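PDB 6EP3: Lmo0651 protein from Listeria monocytogenes serovar 1/2a, which controls expression of the Listeria monocytogenes Agr system and mediates virulence, probably as a DNA-binding transcription factor of the GntR family. Local coordinates for residues Leu25-His30 and Leu70-Val75; Arg79-Met84 and Glu208-Ala213; Tyr103-Glu108 and Ile141-Asn146. All blocks are in the same frame, centred on the assembly; numbering follows the deposited sequence.

Interaction 1: Leu25-His30 and Leu70-Val75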
loop_
_atom_site.group_PDB
_atom_site.type_symbol
_atom_site.label_atom_id
_atom_site.label_comp_id
_atom_site.label_asym_id
_atom_site.label_seq_id
_atom_site.Cartn_x
_atom_site.Cartn_y
_atom_site.Cartn_z
ATOM N N LEU B 25 1.358 -16.912 -18.158
ATOM C CA LEU B 25 1.178 -15.524 -18.564
ATOM C C LEU B 25 2.404 -14.747 -18.110
ATOM O O LEU B 25 2.671 -14.654 -16.907
ATOM C CB LEU B 25 -0.099 -14.933 -17.957
ATOM C CG LEU B 25 -1.387 -15.722 -18.186
ATOM C CD1 LEU B 25 -2.599 -14.915 -17.772
ATOM C CD2 LEU B 25 -1.505 -16.105 -19.660
ATOM N N VAL B 26 3.145 -14.199 -19.068
ATOM C CA VAL B 26 4.418 -13.529 -18.807
ATOM C C VAL B 26 4.105 -12.064 -18.511
ATOM O O VAL B 26 3.085 -11.549 -18.992
ATOM C CB VAL B 26 5.394 -13.715 -19.983
ATOM C CG1 VAL B 26 4.996 -12.855 -21.175
ATOM C CG2 VAL B 26 6.846 -13.514 -19.556
ATOM N N PRO B 27 4.911 -11.363 -17.712
ATOM C CA PRO B 27 4.676 -9.929 -17.516
ATOM C C PRO B 27 4.585 -9.160 -18.828
ATOM O O PRO B 27 5.131 -9.565 -19.857
ATOM C CB PRO B 27 5.890 -9.484 -16.698
ATOM C CG PRO B 27 6.239 -10.684 -15.899
ATOM C CD PRO B 27 5.912 -11.882 -16.760
ATOM N N ASN B 28 3.859 -8.042 -18.768
ATOM C CA ASN B 28 3.578 -7.128 -19.874
ATOM C C ASN B 28 2.716 -7.749 -20.963
ATOM O O ASN B 28 2.565 -7.154 -22.034
ATOM C CB ASN B 28 4.863 -6.568 -20.492
ATOM C CG ASN B 28 5.739 -5.880 -19.472
ATOM O OD1 ASN B 28 6.933 -6.164 -19.368
ATOM N ND2 ASN B 28 5.148 -4.971 -18.705
ATOM N N GLU B 29 2.135 -8.919 -20.720
ATOM C CA GLU B 29 1.225 -9.536 -21.671
ATOM C C GLU B 29 -0.194 -9.035 -21.436
ATOM O O GLU B 29 -0.634 -8.889 -20.292
ATOM C CB GLU B 29 1.279 -11.061 -21.555
ATOM C CG GLU B 29 0.180 -11.790 -22.303
ATOM C CD GLU B 29 0.212 -13.285 -22.063
ATOM O OE1 GLU B 29 1.078 -13.745 -21.291
ATOM O OE2 GLU B 29 -0.630 -14.000 -22.648
ATOM N N HIS B 30 -0.900 -8.752 -22.529
ATOM C CA HIS B 30 -2.294 -8.337 -22.455
ATOM C C HIS B 30 -3.163 -9.560 -22.191
ATOM O O HIS B 30 -3.114 -10.536 -22.946
ATOM C CB HIS B 30 -2.715 -7.643 -23.749
ATOM C CG HIS B 30 -1.769 -6.571 -24.197
ATOM N ND1 HIS B 30 -0.573 -6.846 -24.825
ATOM C CD2 HIS B 30 -1.846 -5.223 -24.107
ATOM C CE1 HIS B 30 0.047 -5.714 -25.102
ATOM N NE2 HIS B 30 -0.704 -4.713 -24.676
ATOM N N LEU B 70 -0.514 -7.458 -17.484
ATOM C CA LEU B 70 0.010 -8.116 -16.296
ATOM C C LEU B 70 1.379 -7.538 -15.963
ATOM O O LEU B 70 2.224 -7.375 -16.850
ATOM C CB LEU B 70 0.102 -9.630 -16.497
ATOM C CG LEU B 70 0.899 -10.368 -15.419
ATOM C CD1 LEU B 70 0.058 -10.503 -14.156
ATOM C CD2 LEU B 70 1.343 -11.733 -15.919
ATOM N N ASN B 71 1.586 -7.220 -14.691
ATOM C CA ASN B 71 2.796 -6.556 -14.235
ATOM C C ASN B 71 3.889 -7.570 -13.914
ATOM O O ASN B 71 3.655 -8.779 -13.837
ATOM C CB ASN B 71 2.502 -5.688 -13.012
ATOM C CG ASN B 71 1.555 -4.549 -13.322
ATOM O OD1 ASN B 71 1.616 -3.950 -14.395
ATOM N ND2 ASN B 71 0.668 -4.247 -12.381
ATOM N N ASP B 72 5.110 -7.061 -13.762
ATOM C CA ASP B 72 6.259 -7.871 -13.365
ATOM C C ASP B 72 6.135 -8.150 -11.872
ATOM O O ASP B 72 6.497 -7.318 -11.039
ATOM C CB ASP B 72 7.565 -7.157 -13.692
ATOM C CG ASP B 72 8.774 -8.065 -13.566
ATOM O OD1 ASP B 72 8.601 -9.250 -13.209
ATOM O OD2 ASP B 72 9.902 -7.592 -13.822
ATOM N N CYS B 73 5.619 -9.332 -11.532
ATOM C CA CYS B 73 5.270 -9.664 -10.160
ATOM C C CYS B 73 6.228 -10.642 -9.500
ATOM O O CYS B 73 6.175 -10.794 -8.276
ATOM C CB CYS B 73 3.853 -10.249 -10.096
ATOM S SG CYS B 73 2.558 -9.049 -10.396
ATOM N N ILE B 74 7.096 -11.305 -10.263
ATOM C CA ILE B 74 7.989 -12.288 -9.667
ATOM C C ILE B 74 9.002 -11.571 -8.788
ATOM O O ILE B 74 9.513 -10.497 -9.135
ATOM C CB ILE B 74 8.663 -13.151 -10.751
ATOM C CG1 ILE B 74 9.223 -14.431 -10.132
ATOM C CG2 ILE B 74 9.744 -12.378 -11.495
ATOM C CD1 ILE B 74 8.150 -15.370 -9.620
ATOM N N VAL B 75 9.258 -12.137 -7.616
ATOM C CA VAL B 75 10.048 -11.484 -6.583
ATOM C C VAL B 75 11.325 -12.287 -6.387
ATOM O O VAL B 75 11.297 -13.394 -5.835
ATOM C CB VAL B 75 9.261 -11.368 -5.271
ATOM C CG1 VAL B 75 10.124 -10.772 -4.176
ATOM C CG2 VAL B 75 7.999 -10.542 -5.484
#
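Leu25 meets Leu70 through its CB and its carbonyl, the Leu70 methyl CD2 lying 3.4 Å from Leu25 O. With CG of Leu70 anti to the backbone N (chi1 168°), that methyl also reaches the carbonyl of Val26, at 3.5 Å between CD2 and O. Val26 opens a type II beta turn closing at Glu29, whose side-chain OE1 braces it by accepting the Val26 N-H at 3.1 Å nearly along the C-O axis. Pro27 lays its ring beside the departing chain, CB standing 3.7 Å from Asp72 CA and about as far from Asn71 O. Asp72 OD1 faces Pro27 CG, while OD2 forms a salt bridge with Arg79. Asn28, with positive phi at the third turn position, gives its N-H to Leu70 O at 2.6 Å (N-H...O 154°). The carbonyl O of Glu29 accepts the Leu70 N-H, 3.2 Å from N to O. Both backbone polar groups of Leu70 are thereby used on one turn, while its side chain packs on Ile20 and Ile59. The arrangement ties the loop after helix 8-21 to the end of the 60-63/67-70 hairpin, the wing of the winged helix-turn-helix fold of GntR regulators.

Interaction 2: Arg79-Met84 and Glu208-Ala213. With SO4 (sulfate ion), chain Q; EDO (1,2-ethanediol), chain L.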
loop_
_atom_site.group_PDB
_atom_site.type_symbol
_atom_site.label_atom_id
_atom_site.label_comp_id
_atom_site.label_asym_id
_atom_site.label_seq_id
_atom_site.Cartn_x
_atom_site.Cartn_y
_atom_site.Cartn_z
ATOM N N ARG B 79 14.089 -7.777 -4.739
ATOM C CA ARG B 79 12.735 -7.286 -4.508
ATOM C C ARG B 79 12.199 -7.766 -3.165
ATOM O O ARG B 79 11.486 -7.024 -2.474
ATOM C CB ARG B 79 11.823 -7.730 -5.648
ATOM C CG ARG B 79 12.123 -7.019 -6.960
ATOM C CD ARG B 79 11.292 -7.577 -8.098
ATOM N NE ARG B 79 11.644 -6.953 -9.368
ATOM C CZ ARG B 79 10.973 -7.131 -10.503
ATOM N NH1 ARG B 79 9.907 -7.921 -10.530
ATOM N NH2 ARG B 79 11.372 -6.523 -11.612
ATOM N N TYR B 80 12.537 -9.000 -2.776
ATOM C CA TYR B 80 12.174 -9.491 -1.450
ATOM C C TYR B 80 12.732 -8.583 -0.366
ATOM O O TYR B 80 12.020 -8.211 0.573
ATOM C CB TYR B 80 12.684 -10.923 -1.268
ATOM C CG TYR B 80 12.044 -11.688 -0.129
ATOM C CD1 TYR B 80 10.843 -12.367 -0.306
ATOM C CD2 TYR B 80 12.651 -11.747 1.121
ATOM C CE1 TYR B 80 10.260 -13.075 0.733
ATOM C CE2 TYR B 80 12.074 -12.454 2.166
ATOM C CZ TYR B 80 10.880 -13.113 1.968
ATOM O OH TYR B 80 10.305 -13.817 3.006
ATOM N N VAL B 81 13.996 -8.179 -0.507
ATOM C CA VAL B 81 14.618 -7.308 0.481
ATOM C C VAL B 81 13.983 -5.922 0.462
ATOM O O VAL B 81 13.860 -5.283 1.509
ATOM C CB VAL B 81 16.141 -7.264 0.245
ATOM C CG1 VAL B 81 16.810 -6.226 1.133
ATOM C CG2 VAL B 81 16.742 -8.632 0.515
ATOM N N GLN B 82 13.570 -5.431 -0.711
ATOM C CA GLN B 82 12.880 -4.139 -0.771
ATOM C C GLN B 82 11.552 -4.193 -0.019
ATOM O O GLN B 82 11.213 -3.281 0.754
ATOM C CB GLN B 82 12.659 -3.729 -2.228
ATOM C CG GLN B 82 13.933 -3.294 -2.943
ATOM C CD GLN B 82 13.711 -2.961 -4.405
ATOM O OE1 GLN B 82 12.765 -3.438 -5.028
ATOM N NE2 GLN B 82 14.592 -2.144 -4.962
ATOM N N LEU B 83 10.778 -5.255 -0.254
ATOM C CA LEU B 83 9.545 -5.470 0.496
ATOM C C LEU B 83 9.824 -5.542 1.995
ATOM O O LEU B 83 9.081 -4.970 2.803
ATOM C CB LEU B 83 8.854 -6.746 0.014
ATOM C CG LEU B 83 8.499 -6.716 -1.475
ATOM C CD1 LEU B 83 7.876 -8.031 -1.933
ATOM C CD2 LEU B 83 7.573 -5.542 -1.785
ATOM N N MET B 84 10.910 -6.221 2.377
ATOM C CA MET B 84 11.225 -6.343 3.796
ATOM C C MET B 84 11.652 -5.009 4.397
ATOM O O MET B 84 11.354 -4.733 5.563
ATOM C CB MET B 84 12.311 -7.396 3.998
ATOM C CG MET B 84 11.765 -8.740 4.438
ATOM S SD MET B 84 13.015 -9.788 5.191
ATOM C CE MET B 84 14.294 -9.730 3.948
ATOM N N GLU B 208 19.146 -10.353 9.805
ATOM C CA GLU B 208 19.492 -11.758 9.637
ATOM C C GLU B 208 18.604 -12.416 8.589
ATOM O O GLU B 208 19.081 -13.224 7.781
ATOM C CB GLU B 208 19.399 -12.490 10.973
ATOM C CG GLU B 208 19.695 -13.978 10.888
ATOM C CD GLU B 208 21.091 -14.265 10.364
ATOM O OE1 GLU B 208 22.011 -13.464 10.642
ATOM O OE2 GLU B 208 21.266 -15.292 9.675
ATOM N N LEU B 209 17.316 -12.062 8.555
ATOM C CA LEU B 209 16.460 -12.662 7.537
ATOM C C LEU B 209 16.782 -12.136 6.144
ATOM O O LEU B 209 16.622 -12.867 5.161
ATOM C CB LEU B 209 14.988 -12.430 7.870
ATOM C CG LEU B 209 14.520 -13.087 9.170
ATOM C CD1 LEU B 209 13.139 -12.597 9.574
ATOM C CD2 LEU B 209 14.535 -14.602 9.012
ATOM N N THR B 210 17.301 -10.910 6.041
ATOM C CA THR B 210 17.775 -10.401 4.759
ATOM C C THR B 210 19.003 -11.169 4.293
ATOM O O THR B 210 19.111 -11.554 3.117
ATOM C CB THR B 210 18.097 -8.909 4.882
ATOM O OG1 THR B 210 16.902 -8.180 5.190
ATOM C CG2 THR B 210 18.707 -8.377 3.599
ATOM N N ILE B 211 19.946 -11.395 5.210
ATOM C CA ILE B 211 21.107 -12.216 4.889
ATOM C C ILE B 211 20.662 -13.585 4.393
ATOM O O ILE B 211 21.165 -14.093 3.383
ATOM C CB ILE B 211 22.038 -12.335 6.110
ATOM C CG1 ILE B 211 22.959 -11.121 6.198
ATOM C CG2 ILE B 211 22.868 -13.607 6.025
ATOM C CD1 ILE B 211 24.055 -11.122 5.154
ATOM N N GLN B 212 19.692 -14.192 5.079
ATOM C CA GLN B 212 19.243 -15.515 4.660
ATOM C C GLN B 212 18.511 -15.463 3.323
ATOM O O GLN B 212 18.621 -16.400 2.525
ATOM C CB GLN B 212 18.360 -16.143 5.737
ATOM C CG GLN B 212 19.112 -16.537 6.993
ATOM C CD GLN B 212 20.339 -17.380 6.699
ATOM O OE1 GLN B 212 20.326 -18.242 5.815
ATOM N NE2 GLN B 212 21.404 -17.148 7.455
ATOM N N ALA B 213 17.778 -14.380 3.051
ATOM C CA ALA B 213 17.137 -14.230 1.748
ATOM C C ALA B 213 18.174 -14.191 0.639
ATOM O O ALA B 213 17.963 -14.749 -0.445
ATOM C CB ALA B 213 16.277 -12.968 1.720
HETATM S S SO4 Q . 13.537 -3.674 -10.241
HETATM O O1 SO4 Q . 14.935 -3.276 -10.104
HETATM O O2 SO4 Q . 12.806 -2.653 -10.984
HETATM O O3 SO4 Q . 13.468 -4.945 -10.957
HETATM O O4 SO4 Q . 12.944 -3.821 -8.915
HETATM C C1 EDO L . 9.437 -11.437 6.902
HETATM O O1 EDO L . 10.422 -12.435 7.191
HETATM C C2 EDO L . 9.054 -11.536 5.431
HETATM O O2 EDO L . 8.559 -12.854 5.166
#
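The Tyr80 ring meets CB of Ala213 obliquely, with CD2 3.9 Å from that methyl, and at its far end the hydroxyl accepts a hydrogen bond from the 1,2-ethanediol O2, 2.9 Å from Tyr80 OH. The other flat group, the Arg79 guanidinium, carries a sulfate at its edge: O3 sits in the plane and is forked between NE and NH2, the NH2 bond being the shorter at 2.7 Å. Arg79 NH2 is also paired with Asp72 and NH1 with the carbonyl of Ile74, which fixes the rotation of the group. The two segments belong to the first and last long helices of the FCD domain, 77-101 and 195-219, which run antiparallel here at 166° with the segment axes 10.0 Å apart. Like the sulfate, the ethanediol probably comes from the crystallisation liquor; bonded also to His133 and His134 among the bundle helices, it may mark the ligand pocket of FCD domains. Between the helices, CG2 of Thr210 stands against both methyls of Val81, 3.7 Å from Val81 CG2, the two side chains crossing at about a right angle. Met84 slides past Thr210 in the opposite direction; a bend at chi3 (-52°) carries its CE to 3.3 Å from Thr210 OG1, which is hydrogen-bonded to Phe206 O. The sulfur of Met84 rests on CB of Leu209. One turn of helix 195-219 is bridged by Gln212 NE2, which donates to Glu208 OE2 at 2.9 Å. Gln82 and Leu83 face the second subunit, whose Asn146 donates to Gln82 O.

Interaction 3: Tyr103-Glu108 and Ile141-Asn146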
loop_
_atom_site.group_PDB
_atom_site.type_symbol
_atom_site.label_atom_id
_atom_site.label_comp_id
_atom_site.label_asym_id
_atom_site.label_seq_id
_atom_site.Cartn_x
_atom_site.Cartn_y
_atom_site.Cartn_z
ATOM N N TYR B 103 0.611 4.526 23.940
ATOM C CA TYR B 103 -0.509 3.651 23.636
ATOM C C TYR B 103 -0.412 2.357 24.440
ATOM O O TYR B 103 0.641 1.994 24.972
ATOM C CB TYR B 103 -0.565 3.337 22.140
ATOM C CG TYR B 103 -0.788 4.546 21.267
ATOM C CD1 TYR B 103 -0.305 4.587 19.963
ATOM C CD2 TYR B 103 -1.491 5.644 21.741
ATOM C CE1 TYR B 103 -0.516 5.687 19.161
ATOM C CE2 TYR B 103 -1.707 6.750 20.947
ATOM C CZ TYR B 103 -1.218 6.769 19.656
ATOM O OH TYR B 103 -1.430 7.874 18.862
ATOM N N GLU B 104 -1.530 1.644 24.498
ATOM C CA GLU B 104 -1.604 0.347 25.158
ATOM C C GLU B 104 -1.449 -0.741 24.103
ATOM O O GLU B 104 -2.369 -0.989 23.317
ATOM C CB GLU B 104 -2.935 0.219 25.892
ATOM C CG GLU B 104 -2.930 -0.687 27.098
ATOM C CD GLU B 104 -4.271 -0.686 27.803
ATOM O OE1 GLU B 104 -5.164 -1.448 27.378
ATOM O OE2 GLU B 104 -4.440 0.097 28.765
ATOM N N MET B 105 -0.290 -1.393 24.094
ATOM C CA MET B 105 -0.030 -2.457 23.136
ATOM C C MET B 105 -0.712 -3.745 23.579
ATOM O O MET B 105 -0.572 -4.167 24.732
ATOM C CB MET B 105 1.473 -2.682 22.989
ATOM C CG MET B 105 2.257 -1.439 22.612
ATOM S SD MET B 105 4.031 -1.750 22.645
ATOM C CE MET B 105 4.557 -0.587 23.897
ATOM N N ASP B 106 -1.455 -4.366 22.663
ATOM C CA ASP B 106 -2.084 -5.664 22.915
ATOM C C ASP B 106 -0.994 -6.731 22.922
ATOM O O ASP B 106 -0.822 -7.499 21.972
ATOM C CB ASP B 106 -3.150 -5.966 21.869
ATOM C CG ASP B 106 -4.171 -6.980 22.349
ATOM O OD1 ASP B 106 -5.370 -6.807 22.045
ATOM O OD2 ASP B 106 -3.778 -7.955 23.023
ATOM N N LEU B 107 -0.238 -6.775 24.022
ATOM C CA LEU B 107 0.867 -7.721 24.127
ATOM C C LEU B 107 0.389 -9.153 24.331
ATOM O O LEU B 107 1.158 -10.089 24.079
ATOM C CB LEU B 107 1.798 -7.321 25.273
ATOM C CG LEU B 107 2.494 -5.972 25.095
ATOM C CD1 LEU B 107 3.372 -5.675 26.290
ATOM C CD2 LEU B 107 3.313 -5.962 23.811
ATOM N N GLU B 108 -0.859 -9.346 24.769
ATOM C CA GLU B 108 -1.382 -10.702 24.907
ATOM C C GLU B 108 -1.667 -11.316 23.545
ATOM O O GLU B 108 -1.372 -12.495 23.308
ATOM C CB GLU B 108 -2.647 -10.689 25.759
ATOM C CG GLU B 108 -2.418 -10.235 27.182
ATOM C CD GLU B 108 -3.693 -9.774 27.842
ATOM O OE1 GLU B 108 -4.693 -9.574 27.119
ATOM O OE2 GLU B 108 -3.698 -9.608 29.080
ATOM N N ILE B 141 2.861 -4.165 13.862
ATOM C CA ILE B 141 2.523 -2.970 13.088
ATOM C C ILE B 141 1.209 -2.367 13.569
ATOM O O ILE B 141 1.055 -1.140 13.626
ATOM C CB ILE B 141 2.481 -3.300 11.588
ATOM C CG1 ILE B 141 3.867 -3.732 11.123
ATOM C CG2 ILE B 141 1.992 -2.098 10.786
ATOM C CD1 ILE B 141 3.966 -3.973 9.655
ATOM N N SER B 142 0.245 -3.214 13.927
ATOM C CA SER B 142 -1.029 -2.739 14.442
ATOM C C SER B 142 -0.854 -1.983 15.741
ATOM O O SER B 142 -1.728 -1.195 16.114
ATOM C CB SER B 142 -1.980 -3.914 14.665
ATOM O OG SER B 142 -1.770 -4.486 15.947
ATOM N N PHE B 143 0.260 -2.209 16.439
ATOM C CA PHE B 143 0.530 -1.389 17.616
ATOM C C PHE B 143 0.529 0.107 17.302
ATOM O O PHE B 143 0.365 0.920 18.218
ATOM C CB PHE B 143 1.860 -1.793 18.256
ATOM C CG PHE B 143 1.810 -3.121 18.969
ATOM C CD1 PHE B 143 0.599 -3.751 19.206
ATOM C CD2 PHE B 143 2.975 -3.731 19.407
ATOM C CE1 PHE B 143 0.549 -4.970 19.865
ATOM C CE2 PHE B 143 2.934 -4.943 20.063
ATOM C CZ PHE B 143 1.716 -5.566 20.293
ATOM N N ALA B 144 0.697 0.497 16.035
ATOM C CA ALA B 144 0.600 1.905 15.668
ATOM C C ALA B 144 -0.837 2.398 15.563
ATOM O O ALA B 144 -1.045 3.611 15.468
ATOM C CB ALA B 144 1.314 2.170 14.339
ATOM N N GLU B 145 -1.822 1.496 15.571
ATOM C CA GLU B 145 -3.222 1.858 15.354
ATOM C C GLU B 145 -3.398 2.582 14.020
ATOM O O GLU B 145 -3.934 3.688 13.944
ATOM C CB GLU B 145 -3.791 2.669 16.521
ATOM C CG GLU B 145 -3.967 1.833 17.786
ATOM C CD GLU B 145 -3.525 2.540 19.046
ATOM O OE1 GLU B 145 -2.324 2.462 19.369
ATOM O OE2 GLU B 145 -4.378 3.163 19.713
ATOM N N ASN B 146 -2.927 1.930 12.956
ATOM C CA ASN B 146 -2.997 2.474 11.603
ATOM C C ASN B 146 -3.435 1.347 10.673
ATOM O O ASN B 146 -2.610 0.615 10.100
ATOM C CB ASN B 146 -1.657 3.070 11.174
ATOM C CG ASN B 146 -1.815 4.133 10.119
ATOM O OD1 ASN B 146 -2.684 4.036 9.254
ATOM N ND2 ASN B 146 -0.971 5.158 10.179
#
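A Met-aromatic contact between Met105 and Phe143 joins two interhelical turns of the all-helical FCD domain: the one leading into helix 107-123 and the one between helices 126-142 and 147-163. Met105 sets its CB over the centre of the Phe143 ring, a CH-pi contact 3.8 Å from the centroid and only 2° off the ring normal. Its sulfur lies obliquely, beyond the rim, SD being 3.9 Å from Phe143 CD2. The chain just beyond also touches the ring: Asp106 N comes to 3.5 Å from Phe143 CE1, and Leu107 crosses at about a right angle with CD2 3.9 Å from Phe143 CZ. Asp106 is the centre of an inverse gamma turn and the N-cap of helix 107-123, its OD2 accepting from Lys109 N. Leu190 of helix 173-192 touches both Leu107 and Phe143. On the other segment a type I turn from Ser142 to Glu145, closed by Glu145 N to Ser142 O at 2.7 Å, ends at a residue of positive phi. From there the Glu145 chain, bent at chi2 (137°), brings its carboxylate over one face of the Tyr103 ring, CD lying 3.9 Å above the plane and shifted toward the rim. The ring and carboxylate planes stand 71° apart, and OE1 dips toward the ring in a tight, non-hydrogen-bonded approach, 3.0 Å from Tyr103 CD1.

Interaction 2 is the buried contact, joining the helix that opens the FCD bundle to the one that closes it; interactions 1 and 3 are only partly buried and lie on opposite sides of the chain's centre, about 36 Å apart between centres. Interaction 1 joins a loop of the winged-helix domain to the strand end and linker leading into helix 77-101, through backbone hydrogen bonds. Interaction 2 instead packs mostly methyls and a methionine against Thr210, Ala213 and Leu209, and interaction 3 lays side chains on the Phe143 and Tyr103 rings. Interactions 1 and 2 also touch where Val75 packs on Tyr80 and Leu83. Interaction 3 is nested within the loop closed by interaction 2. All three reach the second subunit, interaction 1 through Val75 alone.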